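Local coordinates for protein 2-C-methyl-D-erythritol 4-phosphate cytidylyltransferase (Anaerococcus prevotii, PDB 4KT7) that probably catalyses the transfer of a cytidylyl group from CTP to 2-C-methyl-D-erythritol 4-phosphate, releasing diphosphate in the DXP route to isoprenoids, at residues A[36-41]-A[69-74]; A[122-127]-A[134-139]; A[144-149]-A[155-160]; A[178-183]-A[194-199]. All coordinates share one frame; numbering follows the deposited sequence. Where two conformers were deposited one is given.

Contact 1 of 4, residues A[36-41]-A[69-74]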
loop_
_atom_site.group_PDB
_atom_site.type_symbol
_atom_site.label_atom_id
_atom_site.label_comp_id
_atom_site.label_asym_id
_atom_site.label_seq_id
_atom_site.Cartn_x
_atom_site.Cartn_y
_atom_site.Cartn_z
ATOM N N GLY A 36 12.751 -11.354 18.347
ATOM C CA GLY A 36 13.179 -11.559 19.718
ATOM C C GLY A 36 13.445 -10.260 20.456
ATOM O O GLY A 36 13.998 -10.262 21.560
ATOM N N ARG A 37 13.041 -9.144 19.862
ATOM C CA ARG A 37 13.256 -7.845 20.482
ATOM C C ARG A 37 11.995 -6.990 20.351
ATOM O O ARG A 37 11.333 -7.006 19.312
ATOM C CB ARG A 37 14.459 -7.152 19.835
ATOM C CG ARG A 37 15.050 -5.999 20.636
ATOM C CD ARG A 37 16.539 -5.858 20.337
ATOM N NE ARG A 37 16.842 -6.186 18.944
ATOM C CZ ARG A 37 17.499 -5.387 18.109
ATOM N NH1 ARG A 37 17.932 -4.205 18.524
ATOM N NH2 ARG A 37 17.725 -5.769 16.860
ATOM N N LYS A 38 11.656 -6.268 21.416
ATOM C CA LYS A 38 10.497 -5.382 21.414
ATOM C C LYS A 38 10.661 -4.388 20.264
ATOM O O LYS A 38 11.752 -3.858 20.060
ATOM C CB LYS A 38 10.383 -4.646 22.750
ATOM C CG LYS A 38 10.120 -5.556 23.942
ATOM C CD LYS A 38 10.086 -4.760 25.240
ATOM C CE LYS A 38 11.049 -5.327 26.279
ATOM N NZ LYS A 38 10.698 -6.706 26.700
ATOM N N VAL A 39 9.598 -4.164 19.497
ATOM C CA VAL A 39 9.683 -3.293 18.322
ATOM C C VAL A 39 10.227 -1.905 18.646
ATOM O O VAL A 39 11.025 -1.348 17.887
ATOM C CB VAL A 39 8.336 -3.210 17.586
ATOM C CG1 VAL A 39 8.358 -2.116 16.532
ATOM C CG2 VAL A 39 8.008 -4.574 16.959
ATOM N N LEU A 40 9.830 -1.359 19.788
ATOM C CA LEU A 40 10.241 -0.011 20.151
ATOM C C LEU A 40 11.744 0.028 20.399
ATOM O O LEU A 40 12.389 1.037 20.130
ATOM C CB LEU A 40 9.481 0.480 21.389
ATOM C CG LEU A 40 9.823 1.902 21.837
ATOM C CD1 LEU A 40 9.576 2.902 20.713
ATOM C CD2 LEU A 40 9.024 2.284 23.077
ATOM N N GLU A 41 12.300 -1.074 20.902
ATOM C CA GLU A 41 13.732 -1.140 21.181
ATOM C C GLU A 41 14.555 -1.095 19.903
ATOM O O GLU A 41 15.604 -0.457 19.856
ATOM C CB GLU A 41 14.083 -2.408 21.958
ATOM C CG GLU A 41 13.769 -2.363 23.433
ATOM C CD GLU A 41 14.288 -3.596 24.151
ATOM O OE1 GLU A 41 13.649 -4.666 24.041
ATOM O OE2 GLU A 41 15.348 -3.503 24.802
ATOM N N LYS A 69 10.870 2.437 31.405
ATOM C CA LYS A 69 12.035 2.732 32.231
ATOM C C LYS A 69 13.138 1.685 32.048
ATOM O O LYS A 69 14.329 2.017 31.978
ATOM C CB LYS A 69 11.632 2.784 33.708
ATOM C CG LYS A 69 10.707 3.930 34.078
ATOM C CD LYS A 69 10.377 3.882 35.574
ATOM C CE LYS A 69 9.554 5.090 36.013
ATOM N NZ LYS A 69 9.157 5.030 37.456
ATOM N N ASP A 70 12.739 0.418 31.988
ATOM C CA ASP A 70 13.697 -0.679 31.864
ATOM C C ASP A 70 14.403 -0.599 30.517
ATOM O O ASP A 70 15.606 -0.832 30.404
ATOM C CB ASP A 70 12.991 -2.030 31.993
ATOM C CG ASP A 70 12.458 -2.287 33.391
ATOM O OD1 ASP A 70 12.887 -1.594 34.340
ATOM O OD2 ASP A 70 11.616 -3.200 33.537
ATOM N N ILE A 71 13.639 -0.261 29.492
ATOM C CA ILE A 71 14.190 -0.126 28.162
ATOM C C ILE A 71 15.158 1.055 28.113
ATOM O O ILE A 71 16.235 0.959 27.520
ATOM C CB ILE A 71 13.059 0.004 27.127
ATOM C CG1 ILE A 71 12.441 -1.381 26.872
ATOM C CG2 ILE A 71 13.556 0.639 25.834
ATOM C CD1 ILE A 71 11.076 -1.328 26.203
ATOM N N LEU A 72 14.803 2.147 28.786
ATOM C CA LEU A 72 15.610 3.370 28.731
ATOM C C LEU A 72 16.927 3.305 29.503
ATOM O O LEU A 72 17.828 4.108 29.247
ATOM C CB LEU A 72 14.795 4.589 29.178
ATOM C CG LEU A 72 13.785 5.056 28.138
ATOM C CD1 LEU A 72 13.073 6.328 28.576
ATOM C CD2 LEU A 72 14.509 5.284 26.827
ATOM N N GLU A 73 17.051 2.358 30.430
ATOM C CA GLU A 73 18.280 2.238 31.217
ATOM C C GLU A 73 19.470 1.877 30.341
ATOM O O GLU A 73 20.603 2.258 30.625
ATOM C CB GLU A 73 18.135 1.183 32.313
ATOM C CG GLU A 73 17.197 1.569 33.429
ATOM C CD GLU A 73 17.374 0.690 34.643
ATOM O OE1 GLU A 73 17.492 -0.546 34.476
ATOM O OE2 GLU A 73 17.413 1.235 35.765
ATOM N N LYS A 74 19.204 1.133 29.277
ATOM C CA LYS A 74 20.254 0.700 28.362
ATOM C C LYS A 74 20.843 1.882 27.571
ATOM O O LYS A 74 21.956 1.801 27.041
ATOM C CB LYS A 74 19.721 -0.420 27.447
ATOM C CG LYS A 74 20.010 -0.261 25.959
ATOM C CD LYS A 74 19.595 -1.504 25.163
ATOM C CE LYS A 74 19.984 -1.364 23.689
ATOM N NZ LYS A 74 19.489 -2.482 22.831
#
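The closest CA atoms of the two segments belong to Glu-41 and Ile-71, 7.1 Å apart, a gap filled by side chains. Segment 36-41 leaves the short strand 37-38 and, with Lys-38 at the N-cap position, turns into the helix that starts at Val-39; segment 69-74 takes in the C-terminal part of helix 65-73 and runs on to Lys-74. Ile-71 carries its side of the meeting. Its CD1 lies 3.7 Å from CD of Lys-38, and its CG1 and CG2 are both 3.8 Å from CG of Glu-41, so the CG1-CD1 branch touches the methylenes of both charged residues and CG2 touches that of Glu-41. Helices 39-48 and 65-73 belong to the alpha/beta nucleotidyltransferase domain (GT-A clan), and strand 55-60 lies between them in sequence; Leu-40 and Leu-72 both pack on its Leu-58. In Glu-41 CG stands anti to the carbonyl carbon (chi1 -78°), which brings this methylene against Ile-71. An alanine at Ile-71 is likely to leave the Lys-38 and Glu-41 methylenes without their apolar partner and open a gap between the helices. NZ of Lys-74 stays 4.7 Å from OE2 of Glu-41, opposite charges not in contact; the Lys-74 ammonium has its salt bridge with Asp-45 instead.

Contact 2 of 4, residues A[122-127]-A[134-139]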
loop_
_atom_site.group_PDB
_atom_site.type_symbol
_atom_site.label_atom_id
_atom_site.label_comp_id
_atom_site.label_asym_id
_atom_site.label_seq_id
_atom_site.Cartn_x
_atom_site.Cartn_y
_atom_site.Cartn_z
ATOM N N LEU A 122 18.863 10.613 8.482
ATOM C CA LEU A 122 19.815 11.637 8.045
ATOM C C LEU A 122 19.308 12.375 6.806
ATOM O O LEU A 122 19.431 13.599 6.708
ATOM C CB LEU A 122 21.172 11.006 7.747
ATOM C CG LEU A 122 21.927 10.429 8.954
ATOM C CD1 LEU A 122 23.249 9.775 8.539
ATOM C CD2 LEU A 122 22.181 11.523 9.981
ATOM N N LYS A 123 18.722 11.640 5.861
ATOM C CA LYS A 123 18.186 12.265 4.651
ATOM C C LYS A 123 17.046 13.204 4.982
ATOM O O LYS A 123 16.905 14.272 4.370
ATOM C CB LYS A 123 17.704 11.203 3.663
ATOM C CG LYS A 123 18.846 10.509 2.915
ATOM C CD LYS A 123 18.401 9.127 2.414
ATOM C CE LYS A 123 17.221 9.236 1.456
ATOM N NZ LYS A 123 16.603 7.908 1.104
ATOM N N THR A 124 16.214 12.798 5.936
ATOM C CA THR A 124 15.095 13.633 6.357
ATOM C C THR A 124 15.627 14.896 7.032
ATOM O O THR A 124 15.162 16.000 6.754
ATOM C CB THR A 124 14.189 12.862 7.325
ATOM O OG1 THR A 124 13.803 11.639 6.705
ATOM C CG2 THR A 124 12.944 13.659 7.662
ATOM N N ILE A 125 16.617 14.741 7.908
ATOM C CA ILE A 125 17.230 15.905 8.562
ATOM C C ILE A 125 17.898 16.862 7.547
ATOM O O ILE A 125 17.697 18.085 7.592
ATOM C CB ILE A 125 18.235 15.446 9.650
ATOM C CG1 ILE A 125 17.480 14.843 10.832
ATOM C CG2 ILE A 125 19.141 16.592 10.140
ATOM C CD1 ILE A 125 18.410 14.278 11.898
ATOM N N ASN A 126 18.666 16.319 6.606
ATOM C CA ASN A 126 19.332 17.166 5.612
ATOM C C ASN A 126 18.371 17.934 4.698
ATOM O O ASN A 126 18.735 18.977 4.166
ATOM C CB ASN A 126 20.351 16.373 4.794
ATOM C CG ASN A 126 21.581 16.006 5.611
ATOM O OD1 ASN A 126 21.854 16.612 6.657
ATOM N ND2 ASN A 126 22.333 15.017 5.138
ATOM N N ALA A 127 17.150 17.438 4.520
ATOM C CA ALA A 127 16.183 18.174 3.720
ATOM C C ALA A 127 15.710 19.448 4.453
ATOM O O ALA A 127 15.182 20.375 3.828
ATOM C CB ALA A 127 15.008 17.289 3.354
ATOM N N VAL A 134 9.278 18.391 5.840
ATOM C CA VAL A 134 9.859 17.289 5.090
ATOM C C VAL A 134 9.090 16.024 5.471
ATOM O O VAL A 134 8.854 15.786 6.649
ATOM C CB VAL A 134 11.335 17.095 5.495
ATOM C CG1 VAL A 134 11.990 15.972 4.676
ATOM C CG2 VAL A 134 12.134 18.416 5.342
ATOM N N ILE A 135 8.678 15.215 4.498
ATOM C CA ILE A 135 8.076 13.915 4.835
ATOM C C ILE A 135 8.738 12.819 4.032
ATOM O O ILE A 135 9.337 13.096 2.996
ATOM C CB ILE A 135 6.566 13.885 4.535
ATOM C CG1 ILE A 135 6.313 13.999 3.024
ATOM C CG2 ILE A 135 5.872 15.032 5.247
ATOM C CD1 ILE A 135 4.825 13.932 2.656
ATOM N N THR A 136 8.660 11.575 4.513
ATOM C CA THR A 136 9.212 10.439 3.767
ATOM C C THR A 136 8.028 9.730 3.097
ATOM O O THR A 136 6.968 9.626 3.699
ATOM C CB THR A 136 9.949 9.459 4.694
ATOM O OG1 THR A 136 9.158 9.267 5.871
ATOM C CG2 THR A 136 11.285 10.018 5.099
ATOM N N ALA A 137 8.203 9.240 1.871
ATOM C CA ALA A 137 7.097 8.613 1.141
ATOM C C ALA A 137 7.671 7.709 0.065
ATOM O O ALA A 137 8.840 7.861 -0.302
ATOM C CB ALA A 137 6.176 9.699 0.518
ATOM N N THR A 138 6.861 6.759 -0.425
ATOM C CA THR A 138 7.322 5.831 -1.465
ATOM C C THR A 138 6.303 5.756 -2.587
ATOM O O THR A 138 5.089 5.770 -2.329
ATOM C CB THR A 138 7.546 4.402 -0.945
ATOM O OG1 THR A 138 6.364 3.939 -0.268
ATOM C CG2 THR A 138 8.784 4.325 -0.022
ATOM N N LYS A 139 6.790 5.677 -3.826
ATOM C CA LYS A 139 5.888 5.597 -4.959
ATOM C C LYS A 139 5.017 4.366 -4.778
ATOM O O LYS A 139 5.514 3.292 -4.415
ATOM C CB LYS A 139 6.637 5.509 -6.283
ATOM C CG LYS A 139 5.689 5.532 -7.480
ATOM C CD LYS A 139 6.459 5.440 -8.797
ATOM C CE LYS A 139 7.052 6.796 -9.167
ATOM N NZ LYS A 139 8.116 6.633 -10.198
#
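Val-134 meets Ala-127 through methyl groups: its CG1 comes to 3.5 Å from the Ala-127 CB and its CG2 to 3.7 Å from the same CB, so both branches close on one small side chain. This is the packing of a helix on the sheet of an alpha/beta fold, helix 118-127 leading through a short connection into strand 133-139. The two segments run roughly antiparallel, 146° between their directions, with axes 8.3 Å apart at closest approach. One turn back along the helix, Thr-124 adds its CG2, 3.9 Å from CG1 of Val-134. That methyl of Val-134 also lies 3.8 Å from the backbone O of Thr-124. With CG1 anti to the backbone N (chi1 -178°), the valine directs this branch at both helix residues. Replacement of Val-134 by an alanine would probably strip Ala-127 and the Thr-124 methyl of their strand-side partner and leave a gap between helix and sheet.

Further out, the hydroxyl of Thr-124 is hydrogen-bonded to the Leu-120 carbonyl within its own helix, and that of Thr-136 to Pro-168 O at the start of the neighbouring strand 168-172. Backbone bonds of Val-134 to Ala-170 and of Thr-136 to Gln-166 fix the strand in the sheet. The two threonine side chains cross at about a right angle, and there OG1 of Thr-124 faces the methyl CG2 of Thr-136 at 3.4 Å.

Contact 3 of 4, residues A[144-149]-A[155-160]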
loop_
_atom_site.group_PDB
_atom_site.type_symbol
_atom_site.label_atom_id
_atom_site.label_comp_id
_atom_site.label_asym_id
_atom_site.label_seq_id
_atom_site.Cartn_x
_atom_site.Cartn_y
_atom_site.Cartn_z
ATOM N N VAL A 144 -3.484 3.142 -7.813
ATOM C CA VAL A 144 -4.524 3.899 -7.127
ATOM C C VAL A 144 -5.599 4.449 -8.073
ATOM O O VAL A 144 -5.286 4.889 -9.181
ATOM C CB VAL A 144 -3.896 5.087 -6.371
ATOM C CG1 VAL A 144 -4.969 6.052 -5.894
ATOM C CG2 VAL A 144 -3.084 4.569 -5.196
ATOM N N LYS A 145 -6.865 4.402 -7.641
ATOM C CA LYS A 145 -7.944 5.097 -8.347
ATOM C C LYS A 145 -8.605 6.040 -7.369
ATOM O O LYS A 145 -8.719 5.718 -6.186
ATOM C CB LYS A 145 -9.019 4.124 -8.852
ATOM C CG LYS A 145 -8.506 2.989 -9.730
ATOM C CD LYS A 145 -8.611 3.276 -11.213
ATOM C CE LYS A 145 -8.224 2.026 -12.010
ATOM N NZ LYS A 145 -8.233 2.299 -13.483
ATOM N N ILE A 146 -9.060 7.187 -7.863
ATOM C CA ILE A 146 -9.978 8.025 -7.108
ATOM C C ILE A 146 -11.397 7.645 -7.511
ATOM O O ILE A 146 -11.724 7.626 -8.701
ATOM C CB ILE A 146 -9.765 9.514 -7.433
ATOM C CG1 ILE A 146 -8.325 9.917 -7.116
ATOM C CG2 ILE A 146 -10.747 10.375 -6.639
ATOM C CD1 ILE A 146 -7.927 9.575 -5.707
ATOM N N ILE A 147 -12.249 7.328 -6.536
ATOM C CA ILE A 147 -13.599 6.868 -6.852
ATOM C C ILE A 147 -14.627 7.840 -6.255
ATOM O O ILE A 147 -14.266 8.684 -5.438
ATOM C CB ILE A 147 -13.831 5.459 -6.303
ATOM C CG1 ILE A 147 -14.014 5.533 -4.795
ATOM C CG2 ILE A 147 -12.631 4.537 -6.634
ATOM C CD1 ILE A 147 -14.846 4.426 -4.243
ATOM N N ASP A 148 -15.899 7.728 -6.642
ATOM C CA ASP A 148 -16.929 8.638 -6.104
ATOM C C ASP A 148 -17.843 7.964 -5.090
ATOM O O ASP A 148 -17.627 6.800 -4.735
ATOM C CB ASP A 148 -17.748 9.300 -7.225
ATOM C CG ASP A 148 -18.547 8.306 -8.053
ATOM O OD1 ASP A 148 -18.898 7.212 -7.554
ATOM O OD2 ASP A 148 -18.855 8.630 -9.224
ATOM N N ASP A 149 -18.866 8.691 -4.637
ATOM C CA ASP A 149 -19.791 8.195 -3.607
ATOM C C ASP A 149 -20.645 7.026 -4.060
ATOM O O ASP A 149 -21.187 6.292 -3.234
ATOM C CB ASP A 149 -20.722 9.313 -3.147
ATOM C CG ASP A 149 -19.994 10.393 -2.391
ATOM O OD1 ASP A 149 -19.601 10.132 -1.231
ATOM O OD2 ASP A 149 -19.825 11.497 -2.957
ATOM N N PHE A 155 -11.307 8.946 -11.679
ATOM C CA PHE A 155 -10.181 8.927 -12.612
ATOM C C PHE A 155 -8.998 8.172 -12.009
ATOM O O PHE A 155 -8.978 7.870 -10.806
ATOM C CB PHE A 155 -9.763 10.365 -12.981
ATOM C CG PHE A 155 -9.116 11.114 -11.843
ATOM C CD1 PHE A 155 -9.878 11.615 -10.813
ATOM C CD2 PHE A 155 -7.744 11.288 -11.797
ATOM C CE1 PHE A 155 -9.289 12.296 -9.764
ATOM C CE2 PHE A 155 -7.146 11.976 -10.749
ATOM C CZ PHE A 155 -7.919 12.468 -9.728
ATOM N N THR A 156 -8.025 7.847 -12.854
ATOM C CA THR A 156 -6.811 7.195 -12.412
ATOM C C THR A 156 -5.719 8.243 -12.378
ATOM O O THR A 156 -5.366 8.796 -13.420
ATOM C CB THR A 156 -6.371 6.095 -13.390
ATOM O OG1 THR A 156 -7.477 5.227 -13.670
ATOM C CG2 THR A 156 -5.224 5.279 -12.802
ATOM N N PRO A 157 -5.184 8.530 -11.182
ATOM C CA PRO A 157 -4.141 9.555 -11.114
ATOM C C PRO A 157 -2.917 9.071 -11.847
ATOM O O PRO A 157 -2.716 7.856 -11.973
ATOM C CB PRO A 157 -3.824 9.649 -9.615
ATOM C CG PRO A 157 -5.039 9.107 -8.928
ATOM C CD PRO A 157 -5.583 8.049 -9.850
ATOM N N ASN A 158 -2.126 10.011 -12.348
ATOM C CA ASN A 158 -0.853 9.695 -12.968
ATOM C C ASN A 158 -0.022 8.927 -11.950
ATOM O O ASN A 158 0.296 9.457 -10.893
ATOM C CB ASN A 158 -0.143 11.001 -13.344
ATOM C CG ASN A 158 1.126 10.765 -14.120
ATOM O OD1 ASN A 158 1.713 9.674 -14.059
ATOM N ND2 ASN A 158 1.559 11.781 -14.871
ATOM N N ARG A 159 0.320 7.685 -12.272
ATOM C CA ARG A 159 0.995 6.762 -11.344
ATOM C C ARG A 159 2.356 7.188 -10.838
ATOM O O ARG A 159 2.767 6.778 -9.744
ATOM C CB ARG A 159 1.168 5.399 -11.999
ATOM C CG ARG A 159 0.272 4.338 -11.428
ATOM C CD ARG A 159 0.656 2.979 -11.966
ATOM N NE ARG A 159 0.580 1.937 -10.946
ATOM C CZ ARG A 159 1.635 1.273 -10.481
ATOM N NH1 ARG A 159 2.851 1.541 -10.944
ATOM N NH2 ARG A 159 1.473 0.337 -9.557
ATOM N N ASP A 160 3.077 7.959 -11.642
ATOM C CA ASP A 160 4.409 8.425 -11.256
ATOM C C ASP A 160 4.388 9.423 -10.105
ATOM O O ASP A 160 5.432 9.734 -9.518
ATOM C CB ASP A 160 5.089 9.081 -12.446
ATOM C CG ASP A 160 5.485 8.089 -13.496
ATOM O OD1 ASP A 160 5.999 7.014 -13.109
ATOM O OD2 ASP A 160 5.283 8.387 -14.694
HETATM O O HOH W 1 -2.780 5.629 -10.400
#
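Lys-145 reaches across to Thr-156, the CA atoms of the pair only 4.7 Å apart. From CB the lysine chain bends at chi2 (-96°), which swings the later carbons obliquely across the threonine hydroxyl. CD then lies 3.3 Å from OG1 of Thr-156, CE passes the same oxygen a little farther off, and NZ at the tip donates a 3.0 Å hydrogen bond to it. The ammonium also forms a salt bridge with Asp-192 and a hydrogen bond with Ser-194 of the second subunit, while OG1 of Thr-156 is hydrogen-bonded to Glu-198 of that subunit.

Both residues belong to a beta-hairpin of strands 144-147 and 153-155, Thr-156 just after the second strand. Ile-146 and Phe-155 form an antiparallel hydrogen-bonded pair: Ile-146 N donates to Phe-155 O with an N-H...O angle of 156°, and Phe-155 N returns a longer bond to Ile-146 O. Their side chains lie side by side on one face, CB of Ile-146 3.7 Å from CE1 of the ring, and CG1 of Ile-146 also meets CG of Pro-157 at 3.8 Å. A water donates to Val-144 O and Pro-157 O, linking strand to loop. Residues 144-146 also pair antiparallel with a strand of the second subunit; Asp-192 there probably compensates the buried ammonium, so the Lys-145 to Thr-156 bond sits within the dimer interface.

Contact 4 of 4, residues A[178-183]-A[194-199]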
loop_
_atom_site.group_PDB
_atom_site.type_symbol
_atom_site.label_atom_id
_atom_site.label_comp_id
_atom_site.label_asym_id
_atom_site.label_seq_id
_atom_site.Cartn_x
_atom_site.Cartn_y
_atom_site.Cartn_z
ATOM N N ALA A 178 3.191 26.029 15.995
ATOM C CA ALA A 178 2.130 27.012 15.732
ATOM C C ALA A 178 0.961 26.369 14.976
ATOM O O ALA A 178 -0.214 26.619 15.272
ATOM C CB ALA A 178 2.678 28.209 14.950
HETATM N N MSE A 179 1.286 25.532 14.004
HETATM C CA MSE A 179 0.271 24.812 13.240
HETATM C C MSE A 179 -0.542 23.923 14.175
HETATM O O MSE A 179 -1.752 23.781 14.009
HETATM C CB MSE A 179 0.931 23.928 12.172
HETATM C CG MSE A 179 1.613 24.648 10.986
HETATM SE SE MSE A 179 0.347 25.774 10.042
HETATM C CE MSE A 179 0.797 27.450 10.936
ATOM N N TYR A 180 0.135 23.311 15.147
ATOM C CA TYR A 180 -0.529 22.430 16.099
ATOM C C TYR A 180 -1.521 23.176 16.983
ATOM O O TYR A 180 -2.631 22.686 17.258
ATOM C CB TYR A 180 0.495 21.628 16.921
ATOM C CG TYR A 180 0.479 20.168 16.542
ATOM C CD1 TYR A 180 1.220 19.702 15.470
ATOM C CD2 TYR A 180 -0.344 19.271 17.209
ATOM C CE1 TYR A 180 1.184 18.357 15.097
ATOM C CE2 TYR A 180 -0.398 17.940 16.845
ATOM C CZ TYR A 180 0.365 17.489 15.786
ATOM O OH TYR A 180 0.307 16.162 15.422
ATOM N N GLU A 181 -1.149 24.376 17.411
ATOM C CA GLU A 181 -2.089 25.180 18.186
ATOM C C GLU A 181 -3.310 25.562 17.357
ATOM O O GLU A 181 -4.425 25.539 17.864
ATOM C CB GLU A 181 -1.399 26.419 18.738
ATOM C CG GLU A 181 -0.323 26.079 19.734
ATOM C CD GLU A 181 0.243 27.316 20.422
ATOM O OE1 GLU A 181 0.919 28.127 19.738
ATOM O OE2 GLU A 181 0.005 27.471 21.643
ATOM N N LYS A 182 -3.101 25.905 16.087
ATOM C CA LYS A 182 -4.213 26.142 15.167
ATOM C C LYS A 182 -5.088 24.904 14.999
ATOM O O LYS A 182 -6.312 24.995 14.976
ATOM C CB LYS A 182 -3.697 26.560 13.791
ATOM C CG LYS A 182 -3.268 28.007 13.697
ATOM C CD LYS A 182 -2.697 28.289 12.324
ATOM C CE LYS A 182 -2.679 29.771 12.048
ATOM N NZ LYS A 182 -4.056 30.374 12.084
ATOM N N TYR A 183 -4.455 23.749 14.868
ATOM C CA TYR A 183 -5.196 22.490 14.749
ATOM C C TYR A 183 -6.070 22.210 15.963
ATOM O O TYR A 183 -7.229 21.803 15.830
ATOM C CB TYR A 183 -4.234 21.322 14.535
ATOM C CG TYR A 183 -4.932 19.981 14.496
ATOM C CD1 TYR A 183 -5.695 19.607 13.394
ATOM C CD2 TYR A 183 -4.843 19.095 15.559
ATOM C CE1 TYR A 183 -6.341 18.385 13.352
ATOM C CE2 TYR A 183 -5.493 17.866 15.526
ATOM C CZ TYR A 183 -6.239 17.518 14.420
ATOM O OH TYR A 183 -6.885 16.299 14.373
ATOM N N SER A 194 1.766 16.735 8.193
ATOM C CA SER A 194 2.105 17.609 7.068
ATOM C C SER A 194 0.866 18.135 6.357
ATOM O O SER A 194 0.945 19.140 5.652
ATOM C CB SER A 194 3.037 16.925 6.062
ATOM O OG SER A 194 2.325 15.985 5.275
ATOM N N GLN A 195 -0.284 17.489 6.553
ATOM C CA GLN A 195 -1.517 17.991 5.932
ATOM C C GLN A 195 -1.947 19.297 6.605
ATOM O O GLN A 195 -2.745 20.069 6.049
ATOM C CB GLN A 195 -2.654 16.957 5.974
ATOM C CG GLN A 195 -3.860 17.356 5.098
ATOM C CD GLN A 195 -4.973 16.334 5.120
ATOM O OE1 GLN A 195 -5.131 15.593 6.092
ATOM N NE2 GLN A 195 -5.754 16.283 4.039
ATOM N N LEU A 196 -1.395 19.568 7.788
ATOM C CA LEU A 196 -1.673 20.842 8.450
ATOM C C LEU A 196 -1.326 22.001 7.512
ATOM O O LEU A 196 -1.969 23.050 7.525
ATOM C CB LEU A 196 -0.895 20.949 9.764
ATOM C CG LEU A 196 -1.394 20.027 10.891
ATOM C CD1 LEU A 196 -0.522 20.186 12.143
ATOM C CD2 LEU A 196 -2.840 20.331 11.233
ATOM N N PHE A 197 -0.331 21.788 6.660
ATOM C CA PHE A 197 0.112 22.840 5.765
ATOM C C PHE A 197 -0.932 23.195 4.731
ATOM O O PHE A 197 -1.002 24.340 4.285
ATOM C CB PHE A 197 1.457 22.474 5.138
ATOM C CG PHE A 197 2.599 22.628 6.091
ATOM C CD1 PHE A 197 2.760 21.740 7.148
ATOM C CD2 PHE A 197 3.494 23.673 5.957
ATOM C CE1 PHE A 197 3.801 21.903 8.050
ATOM C CE2 PHE A 197 4.540 23.826 6.853
ATOM C CZ PHE A 197 4.679 22.941 7.905
ATOM N N GLU A 198 -1.761 22.218 4.369
ATOM C CA GLU A 198 -2.830 22.466 3.417
ATOM C C GLU A 198 -4.004 23.119 4.106
ATOM O O GLU A 198 -4.596 24.061 3.580
ATOM C CB GLU A 198 -3.267 21.161 2.742
ATOM C CG GLU A 198 -2.204 20.562 1.840
ATOM C CD GLU A 198 -2.477 19.099 1.505
ATOM O OE1 GLU A 198 -3.518 18.799 0.853
ATOM O OE2 GLU A 198 -1.643 18.247 1.896
ATOM N N PHE A 199 -4.343 22.647 5.298
ATOM C CA PHE A 199 -5.501 23.214 5.998
ATOM C C PHE A 199 -5.316 24.687 6.350
ATOM O O PHE A 199 -6.276 25.453 6.398
ATOM C CB PHE A 199 -5.819 22.424 7.267
ATOM C CG PHE A 199 -6.551 21.145 7.002
ATOM C CD1 PHE A 199 -7.783 21.162 6.358
ATOM C CD2 PHE A 199 -6.022 19.929 7.403
ATOM C CE1 PHE A 199 -8.472 19.979 6.102
ATOM C CE2 PHE A 199 -6.706 18.743 7.156
ATOM C CZ PHE A 199 -7.930 18.769 6.501
#
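Leu-196 drives its two methyls against helix 173-184, giving a helix-to-helix apolar contact in the alpha/beta domain: the short helix 196-199 packs against the longer one, with the CA atoms of Met-179 and Leu-196 6.5 Å apart. The apolar contacts divide by branch. CD1 of Leu-196 lies 3.8 Å from CD1 of Tyr-180 and 4.0 Å from CB of the selenomethionine Met-179, whereas CD2 is 3.7 Å from CD1 of Tyr-183. Both tyrosine side chains cross the leucine at about a right angle, and each ring receives one of its methyls. In Tyr-183 CG lies anti to the backbone N (chi1 176°), and this brings the CB and ring carbon CD1 up to the CD2 methyl.

The polar bonds lie outside this apolar contact. The Tyr-180 hydroxyl is hydrogen-bonded to Asp-193, just ahead of segment 194-199, and the Gln-195 O accepts from both Glu-198 N and Phe-199 N.

The third kind is Met-aromatic. Bends at chi2 and chi3 carry the selenium of Met-179 above the face of the Phe-197 ring, at the long distance of 5.4 Å from its centroid and 2° off the normal.

How the contacts relate
Contacts 2 and 4 are buried apolar packing, contact 2 of helix on sheet and contact 4 of helix on helix. They touch each other at CG2 of Ile-135 and CB of Ser-194, 3.5 Å apart. Contact 1 is partly buried, its isoleucine meeting the methylenes of charged residues, and its centre is about 41 Å from that of contact 3. Contact 3, centred about 26 Å from the centre of the chain, is peripheral in its own chain but buried with the second subunit against it, and differs in chemistry: backbone pairing, a water and a lysine salt-bridged to that subunit. Strand 133-139 leads towards its hairpin. Contacts 3 and 4 bond to the second subunit, whereas contact 2 meets it by packing at Ile-135.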